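Local atomic coordinates of Aureochrome1-like protein (Ochromonas danica, PDB entry 6I20), a protein that probably senses blue light through flavin mononucleotide bound in a LOV-type PAS domain, as other aureochromes do. Residues V31-G36 against S46-R51; P59-K64 against V81-Y86; S91-Q96 against Q116-E121. All coordinates share one frame; numbering follows the deposited sequence.

Contact 1 of 3, residues V31-G36 against S46-R51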
loop_
_atom_site.group_PDB
_atom_site.type_symbol
_atom_site.label_atom_id
_atom_site.label_comp_id
_atom_site.label_asym_id
_atom_site.label_seq_id
_atom_site.Cartn_x
_atom_site.Cartn_y
_atom_site.Cartn_z
ATOM N N VAL A 31 5.338 0.747 -9.362
ATOM C CA VAL A 31 6.570 0.577 -10.138
ATOM C C VAL A 31 7.492 -0.505 -9.515
ATOM O O VAL A 31 8.480 -0.885 -10.166
ATOM C CB VAL A 31 7.366 1.881 -10.378
ATOM C CG1 VAL A 31 6.589 2.827 -11.283
ATOM C CG2 VAL A 31 7.749 2.530 -9.054
ATOM N N TYR A 32 7.171 -1.014 -8.327
ATOM C CA TYR A 32 7.934 -2.088 -7.716
ATOM C C TYR A 32 6.974 -2.777 -6.740
ATOM O O TYR A 32 6.257 -2.088 -5.980
ATOM C CB TYR A 32 9.157 -1.541 -6.925
ATOM C CG TYR A 32 10.030 -2.646 -6.415
ATOM C CD1 TYR A 32 9.767 -3.251 -5.188
ATOM C CD2 TYR A 32 11.101 -3.122 -7.190
ATOM C CE1 TYR A 32 10.541 -4.340 -4.736
ATOM C CE2 TYR A 32 11.882 -4.174 -6.758
ATOM C CZ TYR A 32 11.584 -4.783 -5.544
ATOM O OH TYR A 32 12.386 -5.846 -5.130
ATOM N N ALA A 33 6.975 -4.107 -6.717
ATOM C CA ALA A 33 6.163 -4.859 -5.741
ATOM C C ALA A 33 6.986 -5.978 -5.189
ATOM O O ALA A 33 7.660 -6.690 -5.934
ATOM C CB ALA A 33 4.901 -5.426 -6.388
ATOM N N SER A 34 6.964 -6.126 -3.868
ATOM C CA SER A 34 7.737 -7.198 -3.252
ATOM C C SER A 34 7.122 -8.563 -3.400
ATOM O O SER A 34 5.898 -8.698 -3.578
ATOM C CB SER A 34 7.956 -6.950 -1.761
ATOM O OG SER A 34 6.779 -7.180 -1.018
ATOM N N GLN A 35 7.921 -9.605 -3.265
ATOM C CA GLN A 35 7.414 -10.958 -3.259
ATOM C C GLN A 35 6.325 -11.175 -2.236
ATOM O O GLN A 35 5.355 -11.855 -2.506
ATOM C CB GLN A 35 8.557 -11.987 -3.066
ATOM C CG GLN A 35 8.053 -13.430 -3.081
ATOM C CD GLN A 35 7.442 -13.812 -4.405
ATOM O OE1 GLN A 35 8.148 -13.768 -5.423
ATOM N NE2 GLN A 35 6.124 -14.141 -4.426
ATOM N N GLY A 36 6.485 -10.585 -1.064
ATOM C CA GLY A 36 5.499 -10.730 -0.005
ATOM C C GLY A 36 4.149 -10.179 -0.422
ATOM O O GLY A 36 3.117 -10.762 -0.094
ATOM N N SER A 46 3.611 -9.353 -12.999
ATOM C CA SER A 46 3.182 -8.841 -14.300
ATOM C C SER A 46 1.736 -8.360 -14.307
ATOM O O SER A 46 1.347 -7.701 -15.284
ATOM C CB SER A 46 3.369 -9.953 -15.333
ATOM O OG SER A 46 2.685 -11.108 -14.891
ATOM N N GLU A 47 0.955 -8.657 -13.278
ATOM C CA GLU A 47 -0.415 -8.196 -13.145
ATOM C C GLU A 47 -0.537 -6.963 -12.271
ATOM O O GLU A 47 -1.615 -6.392 -12.158
ATOM C CB GLU A 47 -1.295 -9.314 -12.551
ATOM C CG GLU A 47 -1.414 -10.500 -13.458
ATOM C CD GLU A 47 -2.196 -11.628 -12.864
ATOM O OE1 GLU A 47 -1.880 -12.094 -11.750
ATOM O OE2 GLU A 47 -3.169 -12.067 -13.511
ATOM N N VAL A 48 0.546 -6.584 -11.579
ATOM C CA VAL A 48 0.486 -5.458 -10.632
ATOM C C VAL A 48 1.270 -4.233 -11.086
ATOM O O VAL A 48 0.842 -3.099 -10.883
ATOM C CB VAL A 48 0.805 -5.871 -9.221
ATOM C CG1 VAL A 48 0.027 -7.059 -8.723
ATOM C CG2 VAL A 48 2.230 -6.057 -8.997
ATOM N N LEU A 49 2.448 -4.432 -11.690
ATOM C CA LEU A 49 3.203 -3.284 -12.157
ATOM C C LEU A 49 2.383 -2.510 -13.180
ATOM O O LEU A 49 1.703 -3.113 -14.028
ATOM C CB LEU A 49 4.523 -3.681 -12.762
ATOM C CG LEU A 49 5.522 -4.368 -11.829
ATOM C CD1 LEU A 49 6.716 -4.794 -12.646
ATOM C CD2 LEU A 49 5.914 -3.515 -10.639
ATOM N N GLY A 50 2.414 -1.180 -13.083
ATOM C CA GLY A 50 1.647 -0.323 -14.009
ATOM C C GLY A 50 0.203 -0.098 -13.627
ATOM O O GLY A 50 -0.524 0.580 -14.370
ATOM N N ARG A 51 -0.219 -0.659 -12.493
ATOM C CA ARG A 51 -1.577 -0.542 -11.991
ATOM C C ARG A 51 -1.614 0.241 -10.681
ATOM O O ARG A 51 -0.703 0.136 -9.868
ATOM C CB ARG A 51 -2.164 -1.946 -11.742
ATOM C CG ARG A 51 -2.147 -2.826 -12.992
ATOM C CD ARG A 51 -3.262 -2.417 -13.943
ATOM N NE ARG A 51 -4.531 -2.220 -13.264
ATOM C CZ ARG A 51 -5.410 -3.173 -12.924
ATOM N NH1 ARG A 51 -6.461 -2.827 -12.262
ATOM N NH2 ARG A 51 -5.261 -4.448 -13.272
#
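At one margin of the PAS sheet, Val31, Tyr32 and Ala33 of edge strand 30-33 meet Val48 and Leu49, where the short helix 45-48 runs out into a turn. Leu49 makes the larger share of the contact, and it does so against backbone. Its CG lies anti to the carbonyl carbon (chi1 -63°), and the CD2 branch rests on the peptide link between Val31 and Tyr32, 3.6 Å from Val31 C and 3.6 Å from Tyr32 N. The same methyl comes within 4.1 Å of Ala33 N. Deeper in, the meeting is between side chains, with Ala33 CB 3.8 Å from Val48 CG2. Both residues are buried: Val48 also packs on Phe37 and Leu38 of helix 35-41, and Ala33 on Val19 of the adjoining strand.

Val48 to Arg51 form a type II beta turn, closed by Arg51 N bonding to Val48 O at 3.1 Å. Gly50 takes the third position with phi 84°, where a side chain would collide with the preceding carbonyl O. Gly50 and Arg51 also bond through their backbones to Ile30. On the strand's other side Val31 and Tyr32 both face Ile20 in a classic beta bulge. The turn that follows helix 45-48 thus folds back on the outer strand of the antiparallel PAS sheet.

Contact 2 of 3, residues P59-K64 against V81-Y86; sequences PETDPK and VVLLNY. With FMN (flavin mononucleotide), chain E.
Two direct hydrogen bonds join Glu60 and Thr61 to the edge strand 79-86. Glu60 N donates to Tyr86 OH at 2.8 Å, and Thr61 OG1 donates to Leu84 O at 2.7 Å. That carbonyl is gripped twice, because Asn85 ND2 reaches Leu84 O from the opposite face of its plane. Thr61 OG1 also lies in the plane of the Tyr86 ring, at its edge, 3.7 Å from Tyr86 CE1.

The apolar contacts flank these bonds. With its CG anti to the backbone N (chi1 -165°), Leu84 brings CD2 to 3.6 Å from Glu60 CB. Thr61 CG2 touches Leu83 CD1 more deeply, and Pro59 CD leans obliquely on the Tyr86 ring at CZ.

Water completes the seam at two points: one molecule links Glu60 OE1 to Tyr86 OH, another accepts from both Asp62 N and Leu84 N. Asp62 itself caps helix 63-75 by accepting from Lys64 N.

On the inner side of the strand Asn85 pairs with the flavin through both ends of its amide. OD1 accepts from FMN N3 at 2.9 Å, almost straight at 177°, while ND2 donates to FMN O2 at 3.0 Å. This two-pronged recognition of the pyrimidine edge is a hallmark of the LOV flavin pocket.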
loop_
_atom_site.group_PDB
_atom_site.type_symbol
_atom_site.label_atom_id
_atom_site.label_comp_id
_atom_site.label_asym_id
_atom_site.label_seq_id
_atom_site.Cartn_x
_atom_site.Cartn_y
_atom_site.Cartn_z
ATOM N N PRO A 59 -16.458 -4.377 -2.793
ATOM C CA PRO A 59 -17.721 -3.857 -2.259
ATOM C C PRO A 59 -17.778 -3.688 -0.758
ATOM O O PRO A 59 -18.500 -2.824 -0.291
ATOM C CB PRO A 59 -18.742 -4.906 -2.702
ATOM C CG PRO A 59 -18.149 -5.506 -3.864
ATOM C CD PRO A 59 -16.671 -5.521 -3.707
ATOM N N GLU A 60 -17.067 -4.521 -0.011
ATOM C CA GLU A 60 -17.104 -4.360 1.442
ATOM C C GLU A 60 -15.980 -3.502 2.000
ATOM O O GLU A 60 -15.949 -3.279 3.192
ATOM C CB GLU A 60 -17.210 -5.707 2.100
ATOM C CG GLU A 60 -18.534 -6.351 1.723
ATOM C CD GLU A 60 -18.915 -7.525 2.565
ATOM O OE1 GLU A 60 -18.838 -8.669 2.067
ATOM O OE2 GLU A 60 -19.338 -7.295 3.701
ATOM N N THR A 61 -15.131 -2.951 1.140
ATOM C CA THR A 61 -14.128 -1.974 1.583
ATOM C C THR A 61 -14.819 -0.674 1.952
ATOM O O THR A 61 -15.673 -0.198 1.228
ATOM C CB THR A 61 -13.143 -1.697 0.436
ATOM O OG1 THR A 61 -12.571 -2.915 -0.033
ATOM C CG2 THR A 61 -12.034 -0.756 0.875
ATOM N N ASP A 62 -14.432 -0.068 3.082
ATOM C CA ASP A 62 -15.073 1.138 3.560
ATOM C C ASP A 62 -14.563 2.328 2.730
ATOM O O ASP A 62 -13.377 2.622 2.750
ATOM C CB ASP A 62 -14.708 1.336 5.045
ATOM C CG ASP A 62 -15.372 2.561 5.655
ATOM O OD1 ASP A 62 -16.082 3.337 4.958
ATOM O OD2 ASP A 62 -15.193 2.807 6.875
ATOM N N PRO A 63 -15.458 3.058 2.008
ATOM C CA PRO A 63 -14.989 4.235 1.257
ATOM C C PRO A 63 -14.360 5.319 2.141
ATOM O O PRO A 63 -13.556 6.102 1.663
ATOM C CB PRO A 63 -16.252 4.723 0.511
ATOM C CG PRO A 63 -17.345 4.153 1.284
ATOM C CD PRO A 63 -16.907 2.863 1.873
ATOM N N LYS A 64 -14.758 5.380 3.400
ATOM C CA LYS A 64 -14.145 6.348 4.319
ATOM C C LYS A 64 -12.681 6.046 4.588
ATOM O O LYS A 64 -11.881 6.993 4.755
ATOM C CB LYS A 64 -14.934 6.423 5.636
ATOM C CG LYS A 64 -16.384 6.927 5.497
ATOM C CD LYS A 64 -17.064 7.134 6.852
ATOM C CE LYS A 64 -18.069 6.036 7.138
ATOM N NZ LYS A 64 -18.681 6.036 8.477
ATOM N N VAL A 81 -4.012 3.190 7.823
ATOM C CA VAL A 81 -5.454 2.831 7.815
ATOM C C VAL A 81 -5.567 1.322 7.948
ATOM O O VAL A 81 -4.607 0.565 7.652
ATOM C CB VAL A 81 -6.251 3.277 6.556
ATOM C CG1 VAL A 81 -6.260 4.783 6.400
ATOM C CG2 VAL A 81 -5.742 2.572 5.325
ATOM N N VAL A 82 -6.724 0.875 8.387
ATOM C CA VAL A 82 -7.050 -0.546 8.331
ATOM C C VAL A 82 -8.277 -0.639 7.426
ATOM O O VAL A 82 -9.275 0.043 7.669
ATOM C CB VAL A 82 -7.319 -1.160 9.718
ATOM C CG1 VAL A 82 -7.844 -2.573 9.586
ATOM C CG2 VAL A 82 -6.007 -1.176 10.498
ATOM N N LEU A 83 -8.178 -1.473 6.413
ATOM C CA LEU A 83 -9.307 -1.624 5.475
ATOM C C LEU A 83 -9.347 -3.018 4.909
ATOM O O LEU A 83 -8.360 -3.737 4.873
ATOM C CB LEU A 83 -9.263 -0.552 4.387
ATOM C CG LEU A 83 -8.379 -0.765 3.168
ATOM C CD1 LEU A 83 -8.555 0.393 2.172
ATOM C CD2 LEU A 83 -6.897 -0.889 3.493
ATOM N N LEU A 84 -10.545 -3.382 4.421
ATOM C CA LEU A 84 -10.742 -4.693 3.832
ATOM C C LEU A 84 -10.246 -4.711 2.396
ATOM O O LEU A 84 -10.592 -3.824 1.614
ATOM C CB LEU A 84 -12.223 -5.055 3.896
ATOM C CG LEU A 84 -12.519 -6.535 3.638
ATOM C CD1 LEU A 84 -12.123 -7.402 4.831
ATOM C CD2 LEU A 84 -13.997 -6.746 3.289
ATOM N N ASN A 85 -9.439 -5.703 2.075
ATOM C CA ASN A 85 -8.928 -5.870 0.724
ATOM C C ASN A 85 -9.253 -7.292 0.244
ATOM O O ASN A 85 -9.658 -8.169 0.997
ATOM C CB ASN A 85 -7.410 -5.644 0.663
ATOM C CG ASN A 85 -6.974 -4.202 0.543
ATOM O OD1 ASN A 85 -5.736 -3.988 0.502
ATOM N ND2 ASN A 85 -7.864 -3.228 0.392
ATOM N N TYR A 86 -9.106 -7.446 -1.068
ATOM C CA TYR A 86 -9.509 -8.635 -1.819
ATOM C C TYR A 86 -8.307 -9.202 -2.579
ATOM O O TYR A 86 -7.584 -8.463 -3.274
ATOM C CB TYR A 86 -10.580 -8.274 -2.862
ATOM C CG TYR A 86 -11.926 -7.931 -2.262
ATOM C CD1 TYR A 86 -12.135 -6.720 -1.619
ATOM C CD2 TYR A 86 -12.999 -8.811 -2.366
ATOM C CE1 TYR A 86 -13.354 -6.398 -1.069
ATOM C CE2 TYR A 86 -14.232 -8.476 -1.839
ATOM C CZ TYR A 86 -14.393 -7.265 -1.169
ATOM O OH TYR A 86 -15.600 -6.880 -0.566
HETATM N N1 FMN E . -5.133 0.693 -1.352
HETATM C C2 FMN E . -5.504 -0.507 -0.857
HETATM O O2 FMN E . -6.729 -0.748 -0.750
HETATM N N3 FMN E . -4.621 -1.468 -0.490
HETATM C C4 FMN E . -3.270 -1.275 -0.572
HETATM O O4 FMN E . -2.481 -2.165 -0.155
HETATM C C4A FMN E . -2.823 -0.039 -1.120
HETATM N N5 FMN E . -1.481 0.206 -1.251
HETATM C C5A FMN E . -1.105 1.430 -1.696
HETATM C C6 FMN E . 0.267 1.735 -1.825
HETATM C C7 FMN E . 0.698 2.943 -2.265
HETATM C C7M FMN E . 2.209 3.253 -2.362
HETATM C C8 FMN E . -0.245 3.966 -2.626
HETATM C C8M FMN E . 0.216 5.307 -3.098
HETATM C C9 FMN E . -1.587 3.695 -2.513
HETATM C C9A FMN E . -2.053 2.476 -2.039
HETATM N N10 FMN E . -3.438 2.178 -1.983
HETATM C C10 FMN E . -3.814 0.971 -1.470
HETATM C "C1'" FMN E . -4.443 3.208 -2.221
HETATM C "C2'" FMN E . -4.934 3.347 -3.665
HETATM O "O2'" FMN E . -3.828 3.101 -4.547
HETATM C "C3'" FMN E . -5.448 4.761 -3.888
HETATM O "O3'" FMN E . -4.459 5.746 -3.544
HETATM C "C4'" FMN E . -6.731 5.093 -3.159
HETATM O "O4'" FMN E . -7.698 4.078 -3.479
HETATM C "C5'" FMN E . -7.293 6.475 -3.631
HETATM O "O5'" FMN E . -7.084 6.645 -5.073
HETATM P P FMN E . -8.091 7.644 -5.839
HETATM O O1P FMN E . -7.732 7.574 -7.272
HETATM O O2P FMN E . -9.453 7.162 -5.553
HETATM O O3P FMN E . -7.806 8.995 -5.196
HETATM O O HOH W 1 -17.353 -8.774 -0.196
HETATM O O HOH W 2 -12.800 -1.553 4.995
#

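Contact 3 of 3, residues S91-Q96 against Q116-E121. With FMN (flavin mononucleotide), chain E; EDO (1,2-ethanediol), chain F.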
loop_
_atom_site.group_PDB
_atom_site.type_symbol
_atom_site.label_atom_id
_atom_site.label_comp_id
_atom_site.label_asym_id
_atom_site.label_seq_id
_atom_site.Cartn_x
_atom_site.Cartn_y
_atom_site.Cartn_z
ATOM N N SER A 91 -11.044 -13.827 -2.145
ATOM C CA SER A 91 -11.029 -13.934 -0.697
ATOM C C SER A 91 -10.607 -12.575 -0.118
ATOM O O SER A 91 -9.891 -11.814 -0.769
ATOM C CB SER A 91 -10.086 -15.057 -0.232
ATOM O OG SER A 91 -8.728 -14.843 -0.577
ATOM N N THR A 92 -11.051 -12.313 1.101
ATOM C CA THR A 92 -10.794 -11.026 1.737
ATOM C C THR A 92 -9.854 -11.139 2.906
ATOM O O THR A 92 -9.715 -12.204 3.510
ATOM C CB THR A 92 -12.075 -10.331 2.189
ATOM O OG1 THR A 92 -12.790 -11.150 3.110
ATOM C CG2 THR A 92 -12.985 -10.041 0.975
ATOM N N PHE A 93 -9.222 -10.015 3.214
ATOM C CA PHE A 93 -8.356 -9.910 4.378
ATOM C C PHE A 93 -8.376 -8.482 4.850
ATOM O O PHE A 93 -8.583 -7.567 4.064
ATOM C CB PHE A 93 -6.932 -10.380 4.066
ATOM C CG PHE A 93 -6.185 -9.557 3.061
ATOM C CD1 PHE A 93 -6.361 -9.774 1.698
ATOM C CD2 PHE A 93 -5.286 -8.562 3.442
ATOM C CE1 PHE A 93 -5.672 -9.039 0.741
ATOM C CE2 PHE A 93 -4.590 -7.834 2.486
ATOM C CZ PHE A 93 -4.782 -8.064 1.142
ATOM N N TRP A 94 -8.106 -8.302 6.140
ATOM C CA TRP A 94 -7.926 -6.952 6.692
ATOM C C TRP A 94 -6.469 -6.549 6.532
ATOM O O TRP A 94 -5.571 -7.317 6.888
ATOM C CB TRP A 94 -8.349 -6.891 8.156
ATOM C CG TRP A 94 -9.828 -6.979 8.322
ATOM C CD1 TRP A 94 -10.576 -8.103 8.542
ATOM C CD2 TRP A 94 -10.746 -5.905 8.187
ATOM N NE1 TRP A 94 -11.909 -7.777 8.597
ATOM C CE2 TRP A 94 -12.044 -6.436 8.380
ATOM C CE3 TRP A 94 -10.607 -4.546 7.928
ATOM C CZ2 TRP A 94 -13.173 -5.641 8.345
ATOM C CZ3 TRP A 94 -11.703 -3.756 7.938
ATOM C CH2 TRP A 94 -12.977 -4.300 8.145
ATOM N N ASN A 95 -6.262 -5.349 6.018
ATOM C CA ASN A 95 -4.940 -4.822 5.689
ATOM C C ASN A 95 -4.716 -3.588 6.559
ATOM O O ASN A 95 -5.406 -2.585 6.424
ATOM C CB ASN A 95 -4.941 -4.444 4.199
ATOM C CG ASN A 95 -3.647 -3.863 3.678
ATOM O OD1 ASN A 95 -2.678 -3.695 4.425
ATOM N ND2 ASN A 95 -3.607 -3.584 2.375
ATOM N N GLN A 96 -3.698 -3.650 7.449
ATOM C CA GLN A 96 -3.174 -2.438 8.089
ATOM C C GLN A 96 -2.134 -1.884 7.164
ATOM O O GLN A 96 -1.053 -2.498 6.960
ATOM C CB GLN A 96 -2.601 -2.732 9.477
ATOM C CG GLN A 96 -2.099 -1.469 10.138
ATOM C CD GLN A 96 -1.563 -1.746 11.522
ATOM O OE1 GLN A 96 -2.300 -2.148 12.360
ATOM N NE2 GLN A 96 -0.272 -1.551 11.724
ATOM N N GLN A 116 1.940 -3.296 3.569
ATOM C CA GLN A 116 0.699 -3.975 3.915
ATOM C C GLN A 116 0.970 -5.010 5.000
ATOM O O GLN A 116 1.887 -5.806 4.901
ATOM C CB GLN A 116 0.115 -4.693 2.694
ATOM C CG GLN A 116 -0.259 -3.761 1.566
ATOM C CD GLN A 116 0.848 -3.322 0.637
ATOM O OE1 GLN A 116 1.963 -3.877 0.634
ATOM N NE2 GLN A 116 0.536 -2.312 -0.231
ATOM N N CYS A 117 0.110 -5.065 5.997
ATOM C CA CYS A 117 0.131 -6.126 6.989
ATOM C C CYS A 117 -1.225 -6.722 7.190
ATOM O O CYS A 117 -2.196 -6.041 7.532
ATOM C CB CYS A 117 0.647 -5.592 8.315
ATOM S SG CYS A 117 0.756 -6.907 9.550
ATOM N N LYS A 118 -1.331 -8.018 6.944
ATOM C CA LYS A 118 -2.570 -8.726 7.205
ATOM C C LYS A 118 -2.787 -8.790 8.710
ATOM O O LYS A 118 -1.898 -9.201 9.458
ATOM C CB LYS A 118 -2.590 -10.136 6.604
ATOM C CG LYS A 118 -3.865 -10.910 6.913
ATOM C CD LYS A 118 -3.994 -12.175 6.067
ATOM C CE LYS A 118 -3.007 -13.253 6.516
ATOM N NZ LYS A 118 -3.242 -13.661 7.917
ATOM N N VAL A 119 -3.967 -8.387 9.141
ATOM C CA VAL A 119 -4.364 -8.420 10.544
ATOM C C VAL A 119 -5.687 -9.172 10.720
ATOM O O VAL A 119 -6.438 -9.322 9.753
ATOM C CB VAL A 119 -4.430 -6.999 11.145
ATOM C CG1 VAL A 119 -3.091 -6.305 10.998
ATOM C CG2 VAL A 119 -5.513 -6.148 10.514
ATOM N N SER A 120 -5.978 -9.631 11.933
ATOM C CA SER A 120 -7.215 -10.361 12.196
ATOM C C SER A 120 -8.395 -9.410 12.214
ATOM O O SER A 120 -8.243 -8.214 12.402
ATOM C CB SER A 120 -7.131 -11.102 13.533
ATOM O OG SER A 120 -7.055 -10.210 14.648
ATOM N N GLU A 121 -9.582 -9.968 12.030
ATOM C CA GLU A 121 -10.829 -9.210 12.120
ATOM C C GLU A 121 -10.969 -8.573 13.516
ATOM O O GLU A 121 -11.366 -7.408 13.625
ATOM C CB GLU A 121 -12.005 -10.145 11.838
ATOM C CG GLU A 121 -13.345 -9.465 11.675
ATOM C CD GLU A 121 -14.457 -10.485 11.439
ATOM O OE1 GLU A 121 -14.460 -11.140 10.417
ATOM O OE2 GLU A 121 -15.276 -10.626 12.332
HETATM N N1 FMN E . -5.133 0.693 -1.352
HETATM C C2 FMN E . -5.504 -0.507 -0.857
HETATM O O2 FMN E . -6.729 -0.748 -0.750
HETATM N N3 FMN E . -4.621 -1.468 -0.490
HETATM C C4 FMN E . -3.270 -1.275 -0.572
HETATM O O4 FMN E . -2.481 -2.165 -0.155
HETATM C C4A FMN E . -2.823 -0.039 -1.120
HETATM N N5 FMN E . -1.481 0.206 -1.251
HETATM C C5A FMN E . -1.105 1.430 -1.696
HETATM C C6 FMN E . 0.267 1.735 -1.825
HETATM C C7 FMN E . 0.698 2.943 -2.265
HETATM C C7M FMN E . 2.209 3.253 -2.362
HETATM C C8 FMN E . -0.245 3.966 -2.626
HETATM C C8M FMN E . 0.216 5.307 -3.098
HETATM C C9 FMN E . -1.587 3.695 -2.513
HETATM C C9A FMN E . -2.053 2.476 -2.039
HETATM N N10 FMN E . -3.438 2.178 -1.983
HETATM C C10 FMN E . -3.814 0.971 -1.470
HETATM C "C1'" FMN E . -4.443 3.208 -2.221
HETATM C "C2'" FMN E . -4.934 3.347 -3.665
HETATM O "O2'" FMN E . -3.828 3.101 -4.547
HETATM C "C3'" FMN E . -5.448 4.761 -3.888
HETATM O "O3'" FMN E . -4.459 5.746 -3.544
HETATM C "C4'" FMN E . -6.731 5.093 -3.159
HETATM O "O4'" FMN E . -7.698 4.078 -3.479
HETATM C "C5'" FMN E . -7.293 6.475 -3.631
HETATM O "O5'" FMN E . -7.084 6.645 -5.073
HETATM P P FMN E . -8.091 7.644 -5.839
HETATM O O1P FMN E . -7.732 7.574 -7.272
HETATM O O2P FMN E . -9.453 7.162 -5.553
HETATM O O3P FMN E . -7.806 8.995 -5.196
HETATM C C1 EDO F . 1.403 -11.586 4.942
HETATM O O1 EDO F . 2.754 -11.952 4.716
HETATM C C2 EDO F . 1.280 -11.090 6.379
HETATM O O2 EDO F . 1.039 -9.677 6.472
HETATM O O HOH W 3 -7.667 -10.688 7.732
HETATM O O HOH W 4 -14.047 -9.884 7.295
#
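Asn95 carries its CG anti to the backbone N (chi1 179°), which swings its amide in beside Gln116, and Gln116 bends sharply at chi2 (82°) to bring its own amide to the flavin. The two residues sit on neighbouring antiparallel strands, 92-103 and 109-119, the long beta hairpin of the PAS fold. Their side chains meet at Asn95 OD1, 3.4 Å from Gln116 CB, with the amide planes turned 50° apart. Both point an N-H at the same flavin carbonyl: Gln116 NE2 donates to FMN O4 at 3.0 Å, while the bond from Asn95 ND2 is weak. Gln116 NE2 also makes a weak bond to FMN N5, consistent with the glutamine that, in other LOV domains, senses protonation of N5 on adduct formation. The stronger partner of Asn95 ND2 is Asn85 OD1 on the next strand, so the two amides are linked side by side along the flavin's pyrimidine edge. A leucine in place of Asn95 would probably leave Asn85 OD1 without this donor and cost FMN O4 its weaker second one.

The backbones are tied at Gln96 and Cys117, with Gln96 N to Cys117 O at 2.8 Å and Cys117 N to Gln96 O at 3.0 Å. Farther along, Val119 N donates to Trp94 O at 3.0 Å.

Trp94, Gln96 and Val119 share the face turned to the C-terminal helix 121-130. There Val119 spreads its two methyls, CG2 lying 3.8 Å from Trp94 CB and CG1 against Gln96 CB. The indole lies obliquely beside the start of the helix, Trp94 CD1 3.8 Å from Glu121 CA, and packs on Ala124 and Leu128. Gln96 OE1 bonds to Tyr123 OH. Where the strands part, a water bridges them, accepting from Trp94 N and donating to Val119 O at 2.7 Å.

How the contacts relate
The three contacts follow one another along the chain within one PAS domain, and all reach its antiparallel five-stranded sheet. Contact 1 lies at one outermost strand, 30-33, and contact 2 at the other, 79-86; their centres are 20 Å apart, with nearest atoms about 9 Å apart. Contact 3 joins strands 92-103 and 109-119, and its centre lies 10 Å from that of contact 2, which it touches because strands 79-86 and 92-103 are neighbours. From contact 1 its centre is 19 Å away. Contacts 2 and 3 line one flavin site, and the other face of their strands carries helix 121-130; a signal between them, as proposed for other LOV domains, would have to cross the sheet.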